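Local coordinates for pilus assembly protein CpaE (Caulobacter crescentus, PDB 4N0P) that probably takes part in assembling pili, the crystallised part being a receiver-like domain of a longer protein that is thought to bind and hydrolyse ATP, at residues Val54-Tyr66 / Val77-Leu90. Residues are numbered along the deposited sequence; the frame is centred on the assembly and turned at random.
Sequences VRDGGLEAAVDYY and VETLDGAQRLLHLL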
ATOM      1  N   VAL A  54      -3.783  -1.130 -10.201  1.00 21.35           N
ATOM      2  CA  VAL A  54      -3.748  -2.359  -9.431  1.00 23.86           C
ATOM      3  C   VAL A  54      -3.025  -3.451 -10.296  1.00 29.72           C
ATOM      4  O   VAL A  54      -3.312  -3.603 -11.497  1.00 28.35           O
ATOM      5  CB  VAL A  54      -5.181  -2.716  -8.949  1.00 30.91           C
ATOM      6  CG1 VAL A  54      -5.188  -3.985  -8.117  1.00 32.44           C
ATOM      7  CG2 VAL A  54      -5.752  -1.569  -8.125  1.00 30.91           C
ATOM      8  N   ARG A  55      -1.980  -4.065  -9.731  1.00 25.31           N
ATOM      9  CA  ARG A  55      -1.197  -5.095 -10.426  1.00 27.23           C
ATOM     10  C   ARG A  55      -1.214  -6.401  -9.624  1.00 33.49           C
ATOM     11  O   ARG A  55      -1.523  -6.398  -8.430  1.00 32.65           O
ATOM     12  CB  ARG A  55       0.237  -4.626 -10.726  1.00 26.23           C
ATOM     13  CG  ARG A  55       0.273  -3.548 -11.805  1.00 30.66           C
ATOM     14  CD  ARG A  55       1.670  -3.067 -12.056  1.00 36.47           C
ATOM     15  NE  ARG A  55       1.683  -2.181 -13.209  1.00 35.48           N
ATOM     16  CZ  ARG A  55       1.892  -0.877 -13.151  1.00 52.15           C
ATOM     17  NH1 ARG A  55       2.126  -0.287 -11.985  1.00 48.80           N
ATOM     18  NH2 ARG A  55       1.857  -0.147 -14.255  1.00 36.35           N
ATOM     19  N   ASP A  56      -0.912  -7.529 -10.301  1.00 33.54           N
ATOM     20  CA  ASP A  56      -0.913  -8.837  -9.646  0.50 33.67           C
ATOM     21  C   ASP A  56       0.509  -9.246  -9.309  1.00 34.17           C
ATOM     22  O   ASP A  56       1.463  -8.597  -9.750  1.00 33.18           O
ATOM     23  CB  ASP A  56      -1.585  -9.897 -10.556  0.50 36.58           C
ATOM     24  CG  ASP A  56      -0.912 -10.119 -11.906  0.50 50.70           C
ATOM     25  OD1 ASP A  56      -0.283  -9.167 -12.423  0.50 49.72           O
ATOM     26  OD2 ASP A  56      -1.059 -11.234 -12.467  0.50 61.44           O
ATOM     27  N   GLY A  57       0.638 -10.331  -8.564  1.00 28.40           N
ATOM     28  CA  GLY A  57       1.939 -10.881  -8.216  1.00 26.84           C
ATOM     29  C   GLY A  57       2.510 -10.419  -6.903  1.00 27.92           C
ATOM     30  O   GLY A  57       3.650 -10.777  -6.588  1.00 25.87           O
ATOM     31  N   GLY A  58       1.744  -9.594  -6.176  1.00 25.20           N
ATOM     32  CA  GLY A  58       2.102  -9.085  -4.854  1.00 25.23           C
ATOM     33  C   GLY A  58       3.455  -8.422  -4.714  1.00 24.79           C
ATOM     34  O   GLY A  58       4.022  -7.936  -5.696  1.00 22.78           O
ATOM     35  N   LEU A  59       3.988  -8.410  -3.481  1.00 22.63           N
ATOM     36  CA  LEU A  59       5.270  -7.778  -3.171  1.00 21.30           C
ATOM     37  C   LEU A  59       6.418  -8.347  -4.035  1.00 25.58           C
ATOM     38  O   LEU A  59       7.302  -7.600  -4.463  1.00 25.25           O
ATOM     39  CB  LEU A  59       5.560  -7.954  -1.678  1.00 22.00           C
ATOM     40  CG  LEU A  59       6.884  -7.434  -1.140  1.00 26.03           C
ATOM     41  CD1 LEU A  59       7.152  -5.989  -1.536  1.00 25.28           C
ATOM     42  CD2 LEU A  59       6.902  -7.553   0.353  1.00 29.49           C
ATOM     43  N   GLU A  60       6.385  -9.663  -4.331  1.00 25.23           N
ATOM     44  CA  GLU A  60       7.420 -10.288  -5.176  1.00 26.38           C
ATOM     45  C   GLU A  60       7.472  -9.621  -6.558  1.00 27.97           C
ATOM     46  O   GLU A  60       8.550  -9.265  -7.021  1.00 27.15           O
ATOM     47  CB  GLU A  60       7.138 -11.801  -5.316  1.00 28.47           C
ATOM     48  CG  GLU A  60       7.159 -12.557  -3.988  1.00 45.47           C
ATOM     49  CD  GLU A  60       5.922 -12.646  -3.091  1.00 72.67           C
ATOM     50  OE1 GLU A  60       5.014 -11.778  -3.145  1.00 37.97           O
ATOM     51  OE2 GLU A  60       5.916 -13.573  -2.251  1.00 75.02           O
ATOM     52  N   ALA A  61       6.288  -9.367  -7.171  1.00 24.03           N
ATOM     53  CA  ALA A  61       6.232  -8.699  -8.475  1.00 23.86           C
ATOM     54  C   ALA A  61       6.637  -7.240  -8.347  1.00 26.51           C
ATOM     55  O   ALA A  61       7.208  -6.684  -9.280  1.00 26.32           O
ATOM     56  CB  ALA A  61       4.834  -8.777  -9.049  1.00 25.11           C
ATOM     57  N   ALA A  62       6.348  -6.624  -7.187  1.00 22.27           N
ATOM     58  CA  ALA A  62       6.726  -5.219  -6.955  1.00 21.22           C
ATOM     59  C   ALA A  62       8.246  -5.075  -6.987  1.00 23.34           C
ATOM     60  O   ALA A  62       8.761  -4.204  -7.680  1.00 23.06           O
ATOM     61  CB  ALA A  62       6.172  -4.727  -5.612  1.00 22.22           C
ATOM     62  N   VAL A  63       8.970  -5.954  -6.269  1.00 21.52           N
ATOM     63  CA  VAL A  63      10.437  -5.928  -6.221  1.00 23.15           C
ATOM     64  C   VAL A  63      10.999  -6.063  -7.656  1.00 29.47           C
ATOM     65  O   VAL A  63      11.916  -5.322  -8.032  1.00 30.00           O
ATOM     66  CB  VAL A  63      10.974  -7.003  -5.260  1.00 27.83           C
ATOM     67  CG1 VAL A  63      12.504  -7.142  -5.366  1.00 28.18           C
ATOM     68  CG2 VAL A  63      10.553  -6.674  -3.826  1.00 27.19           C
ATOM     69  N   ASP A  64      10.429  -6.980  -8.453  1.00 27.19           N
ATOM     70  CA  ASP A  64      10.866  -7.187  -9.830  0.50 26.78           C
ATOM     71  C   ASP A  64      10.579  -5.952 -10.698  1.00 30.43           C
ATOM     72  O   ASP A  64      11.462  -5.524 -11.449  1.00 31.32           O
ATOM     73  CB  ASP A  64      10.197  -8.439 -10.431  0.50 28.04           C
ATOM     74  CG  ASP A  64      10.538  -9.737  -9.722  0.50 40.65           C
ATOM     75  OD1 ASP A  64      11.671  -9.854  -9.202  0.50 42.07           O
ATOM     76  OD2 ASP A  64       9.676 -10.639  -9.696  0.50 47.25           O
ATOM     77  N   TYR A  65       9.352  -5.377 -10.585  1.00 25.92           N
ATOM     78  CA  TYR A  65       8.880  -4.204 -11.352  1.00 24.30           C
ATOM     79  C   TYR A  65       9.835  -3.004 -11.224  1.00 27.81           C
ATOM     80  O   TYR A  65      10.086  -2.312 -12.211  1.00 27.79           O
ATOM     81  CB  TYR A  65       7.464  -3.766 -10.862  1.00 25.72           C
ATOM     82  CG  TYR A  65       6.723  -2.879 -11.837  1.00 25.55           C
ATOM     83  CD1 TYR A  65       6.833  -1.491 -11.775  1.00 25.57           C
ATOM     84  CD2 TYR A  65       5.850  -3.420 -12.779  1.00 27.61           C
ATOM     85  CE1 TYR A  65       6.190  -0.669 -12.703  1.00 21.81           C
ATOM     86  CE2 TYR A  65       5.185  -2.603 -13.702  1.00 28.23           C
ATOM     87  CZ  TYR A  65       5.386  -1.233 -13.681  1.00 30.99           C
ATOM     88  OH  TYR A  65       4.723  -0.445 -14.596  1.00 29.47           O
ATOM     89  N   TYR A  66      10.285  -2.714  -9.989  1.00 23.53           N
ATOM     90  CA  TYR A  66      11.067  -1.505  -9.720  1.00 23.55           C
ATOM     91  C   TYR A  66      12.574  -1.659  -9.925  1.00 29.64           C
ATOM     92  O   TYR A  66      13.322  -0.709  -9.704  1.00 27.04           O
ATOM     93  CB  TYR A  66      10.737  -0.947  -8.330  1.00 22.89           C
ATOM     94  CG  TYR A  66       9.274  -0.544  -8.224  1.00 19.89           C
ATOM     95  CD1 TYR A  66       8.721   0.404  -9.095  1.00 20.19           C
ATOM     96  CD2 TYR A  66       8.446  -1.103  -7.254  1.00 20.54           C
ATOM     97  CE1 TYR A  66       7.374   0.781  -9.004  1.00 20.11           C
ATOM     98  CE2 TYR A  66       7.086  -0.751  -7.170  1.00 20.67           C
ATOM     99  CZ  TYR A  66       6.563   0.190  -8.046  1.00 21.20           C
ATOM    100  OH  TYR A  66       5.245   0.558  -7.953  1.00 21.28           O
ATOM    101  N   VAL A  77       1.511  -2.927  -1.069  1.00 19.20           N
ATOM    102  CA  VAL A  77       1.948  -4.300  -1.341  1.00 19.35           C
ATOM    103  C   VAL A  77       1.280  -5.304  -0.410  1.00 23.89           C
ATOM    104  O   VAL A  77       0.897  -4.993   0.716  1.00 23.27           O
ATOM    105  CB  VAL A  77       3.487  -4.458  -1.285  1.00 21.92           C
ATOM    106  CG1 VAL A  77       4.173  -3.701  -2.425  1.00 21.50           C
ATOM    107  CG2 VAL A  77       4.038  -4.037   0.083  1.00 21.44           C
ATOM    108  N   GLU A  78       1.247  -6.562  -0.866  1.00 21.79           N
ATOM    109  CA  GLU A  78       0.668  -7.652  -0.104  1.00 21.17           C
ATOM    110  C   GLU A  78       1.419  -8.927  -0.476  1.00 26.29           C
ATOM    111  O   GLU A  78       1.927  -9.034  -1.594  1.00 26.04           O
ATOM    112  CB  GLU A  78      -0.816  -7.741  -0.488  1.00 21.94           C
ATOM    113  CG  GLU A  78      -1.664  -8.742   0.240  1.00 24.67           C
ATOM    114  CD  GLU A  78      -3.084  -8.840  -0.277  1.00 42.12           C
ATOM    115  OE1 GLU A  78      -3.278  -8.792  -1.517  1.00 32.46           O
ATOM    116  OE2 GLU A  78      -4.003  -8.983   0.562  1.00 32.34           O
ATOM    117  N   THR A  79       1.500  -9.882   0.440  1.00 26.55           N
ATOM    118  CA  THR A  79       2.130 -11.179   0.127  1.00 28.18           C
ATOM    119  C   THR A  79       1.273 -12.313   0.704  1.00 33.96           C
ATOM    120  O   THR A  79       0.599 -12.101   1.707  1.00 32.94           O
ATOM    121  CB  THR A  79       3.586 -11.240   0.634  1.00 37.43           C
ATOM    122  OG1 THR A  79       4.142 -12.512   0.262  1.00 43.51           O
ATOM    123  CG2 THR A  79       3.699 -11.061   2.148  1.00 35.35           C
ATOM    124  N   LEU A  80       1.329 -13.508   0.103  1.00 34.65           N
ATOM    125  CA  LEU A  80       0.649 -14.691   0.657  1.00 36.28           C
ATOM    126  C   LEU A  80       1.607 -15.549   1.511  1.00 43.03           C
ATOM    127  O   LEU A  80       1.182 -16.555   2.080  1.00 43.34           O
ATOM    128  CB  LEU A  80       0.134 -15.577  -0.499  1.00 36.88           C
ATOM    129  CG  LEU A  80      -0.892 -15.007  -1.467  1.00 41.61           C
ATOM    130  CD1 LEU A  80      -0.834 -15.754  -2.794  1.00 43.14           C
ATOM    131  CD2 LEU A  80      -2.271 -15.116  -0.898  1.00 41.23           C
ATOM    132  N   ASP A  81       2.899 -15.177   1.568  1.00 41.43           N
ATOM    133  CA  ASP A  81       3.927 -16.039   2.140  1.00 43.05           C
ATOM    134  C   ASP A  81       4.341 -15.877   3.637  1.00 49.00           C
ATOM    135  O   ASP A  81       5.193 -16.649   4.088  1.00 50.15           O
ATOM    136  CB  ASP A  81       5.179 -15.975   1.256  1.00 45.68           C
ATOM    137  CG  ASP A  81       4.973 -16.550  -0.134  1.00 60.42           C
ATOM    138  OD1 ASP A  81       4.142 -17.479  -0.281  1.00 60.65           O
ATOM    139  OD2 ASP A  81       5.668 -16.102  -1.070  1.00 70.63           O
ATOM    140  N   GLY A  82       3.720 -14.987   4.404  1.00 44.75           N
ATOM    141  CA  GLY A  82       4.035 -14.885   5.827  1.00 44.24           C
ATOM    142  C   GLY A  82       5.001 -13.784   6.198  1.00 48.08           C
ATOM    143  O   GLY A  82       5.681 -13.227   5.333  1.00 46.57           O
ATOM    144  N   ALA A  83       5.093 -13.509   7.506  1.00 44.81           N
ATOM    145  CA  ALA A  83       5.894 -12.442   8.080  1.00 44.05           C
ATOM    146  C   ALA A  83       7.382 -12.466   7.705  1.00 46.00           C
ATOM    147  O   ALA A  83       7.901 -11.416   7.311  1.00 44.59           O
ATOM    148  CB  ALA A  83       5.748 -12.431   9.590  1.00 44.89           C
ATOM    149  N   GLN A  84       8.071 -13.623   7.813  1.00 41.83           N
ATOM    150  CA  GLN A  84       9.510 -13.686   7.516  0.60 41.15           C
ATOM    151  C   GLN A  84       9.811 -13.339   6.051  1.00 42.18           C
ATOM    152  O   GLN A  84      10.728 -12.567   5.785  1.00 41.35           O
ATOM    153  CB  GLN A  84      10.099 -15.065   7.885  0.60 42.78           C
ATOM    154  CG  GLN A  84      11.635 -15.155   7.799  0.60 62.73           C
ATOM    155  CD  GLN A  84      12.365 -14.132   8.641  0.60 88.44           C
ATOM    156  OE1 GLN A  84      12.209 -14.061   9.863  0.60 87.09           O
ATOM    157  NE2 GLN A  84      13.180 -13.309   7.999  0.60 82.06           N
ATOM    158  N   ARG A  85       9.028 -13.885   5.108  1.00 36.41           N
ATOM    159  CA  ARG A  85       9.220 -13.620   3.683  1.00 34.48           C
ATOM    160  C   ARG A  85       8.867 -12.151   3.362  1.00 33.81           C
ATOM    161  O   ARG A  85       9.563 -11.509   2.572  1.00 31.55           O
ATOM    162  CB  ARG A  85       8.377 -14.603   2.851  1.00 38.13           C
ATOM    163  CG  ARG A  85       8.597 -14.497   1.349  1.00 46.30           C
ATOM    164  CD  ARG A  85       9.778 -15.290   0.822  1.00 49.11           C
ATOM    165  NE  ARG A  85       9.747 -15.260  -0.641  1.00 62.82           N
ATOM    166  CZ  ARG A  85      10.786 -14.974  -1.418  1.00 77.46           C
ATOM    167  NH1 ARG A  85      11.978 -14.730  -0.885  1.00 63.29           N
ATOM    168  NH2 ARG A  85      10.647 -14.952  -2.737  1.00 67.63           N
ATOM    169  N   LEU A  86       7.824 -11.618   4.023  1.00 29.01           N
ATOM    170  CA  LEU A  86       7.413 -10.218   3.854  1.00 27.75           C
ATOM    171  C   LEU A  86       8.577  -9.291   4.236  1.00 31.44           C
ATOM    172  O   LEU A  86       8.950  -8.414   3.459  1.00 29.87           O
ATOM    173  CB  LEU A  86       6.138  -9.916   4.703  1.00 27.99           C
ATOM    174  CG  LEU A  86       5.772  -8.430   4.910  1.00 31.79           C
ATOM    175  CD1 LEU A  86       5.382  -7.798   3.628  1.00 32.58           C
ATOM    176  CD2 LEU A  86       4.616  -8.281   5.877  1.00 35.96           C
ATOM    177  N   LEU A  87       9.181  -9.506   5.399  1.00 31.26           N
ATOM    178  CA  LEU A  87      10.267  -8.626   5.832  1.00 30.80           C
ATOM    179  C   LEU A  87      11.487  -8.704   4.926  1.00 37.59           C
ATOM    180  O   LEU A  87      12.027  -7.657   4.558  1.00 37.71           O
ATOM    181  CB  LEU A  87      10.627  -8.903   7.290  1.00 30.24           C
ATOM    182  CG  LEU A  87       9.500  -8.537   8.233  1.00 33.19           C
ATOM    183  CD1 LEU A  87       9.654  -9.227   9.578  1.00 33.86           C
ATOM    184  CD2 LEU A  87       9.337  -7.036   8.336  1.00 34.00           C
ATOM    185  N   HIS A  88      11.869  -9.913   4.489  1.00 37.01           N
ATOM    186  CA  HIS A  88      12.999 -10.071   3.572  1.00 38.73           C
ATOM    187  C   HIS A  88      12.742  -9.335   2.229  1.00 39.27           C
ATOM    188  O   HIS A  88      13.610  -8.633   1.702  1.00 40.14           O
ATOM    189  CB  HIS A  88      13.264 -11.568   3.328  1.00 42.23           C
ATOM    190  CG  HIS A  88      14.292 -11.824   2.268  1.00 48.22           C
ATOM    191  ND1 HIS A  88      15.641 -11.589   2.496  1.00 51.22           N
ATOM    192  CD2 HIS A  88      14.135 -12.281   1.001  1.00 52.14           C
ATOM    193  CE1 HIS A  88      16.256 -11.893   1.360  1.00 51.78           C
ATOM    194  NE2 HIS A  88      15.393 -12.319   0.432  1.00 52.36           N
ATOM    195  N   LEU A  89      11.529  -9.476   1.699  1.00 33.03           N
ATOM    196  CA  LEU A  89      11.173  -8.828   0.441  1.00 31.03           C
ATOM    197  C   LEU A  89      11.088  -7.314   0.601  1.00 31.95           C
ATOM    198  O   LEU A  89      11.420  -6.597  -0.340  1.00 30.29           O
ATOM    199  CB  LEU A  89       9.863  -9.392  -0.101  1.00 30.84           C
ATOM    200  CG  LEU A  89       9.913 -10.822  -0.667  1.00 35.35           C
ATOM    201  CD1 LEU A  89       8.531 -11.405  -0.754  1.00 36.64           C
ATOM    202  CD2 LEU A  89      10.547 -10.853  -2.015  1.00 37.51           C
ATOM    203  N   LEU A  90      10.700  -6.820   1.796  1.00 29.11           N
ATOM    204  CA  LEU A  90      10.657  -5.365   2.042  1.00 29.28           C
ATOM    205  C   LEU A  90      12.068  -4.767   2.029  1.00 34.72           C
ATOM    206  O   LEU A  90      12.250  -3.647   1.540  1.00 34.53           O
ATOM    207  CB  LEU A  90       9.921  -5.012   3.341  1.00 29.01           C
ATOM    208  CG  LEU A  90       8.397  -5.119   3.282  1.00 31.63           C
ATOM    209  CD1 LEU A  90       7.813  -4.986   4.639  1.00 30.19           C
ATOM    210  CD2 LEU A  90       7.780  -4.062   2.378  1.00 33.67           C
TER
HETATM  211  O   HOH W   1       2.532 -13.533  -2.720  1.00 44.32           O
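Leu59 packs against Leu86 and Leu89 where helices 58-65 and 83-94 lie side by side on one face of a five-stranded parallel sheet, in the 2-1-3-4-5 strand order of response-regulator receiver domains. The short helical segments run nearly parallel, 13° apart, with their axes 10.1 Å from each other, a spacing bridged by branched side chains. Leu59 extends with chi1 at 177°, CG trans to the backbone N, and chi2 near 51° parts its two methyls. CD1 settles on Val77, 3.9 Å from its CG1, while CD2 reaches the other helix, 3.5 Å from Leu89 CB and also touching Leu86 CD1. Ala62 CB meets the same Val77 CG1, and Leu93 adds to the cover over Leu59. The backbone joins in as well: Leu59 N donates to Glu78 O at 2.9 Å, whereas the Glu78 carboxylate is bonded elsewhere, to the Thr34 hydroxyl and the backbone N of Ala30 and Arg31. Glu60, bent at chi2, lays CG against Leu89 CD1. Its OE2 comes within 2.8 Å of Asp81 OD2, the carboxylates almost perpendicular; one may be protonated. Thr79 OG1, accepting from Asp81 N in an ST turn, gives Glu60 OE2 a weak hydrogen bond (3.3 Å), while a water links Glu60 OE1 to Leu80 N, 3.1 Å from each.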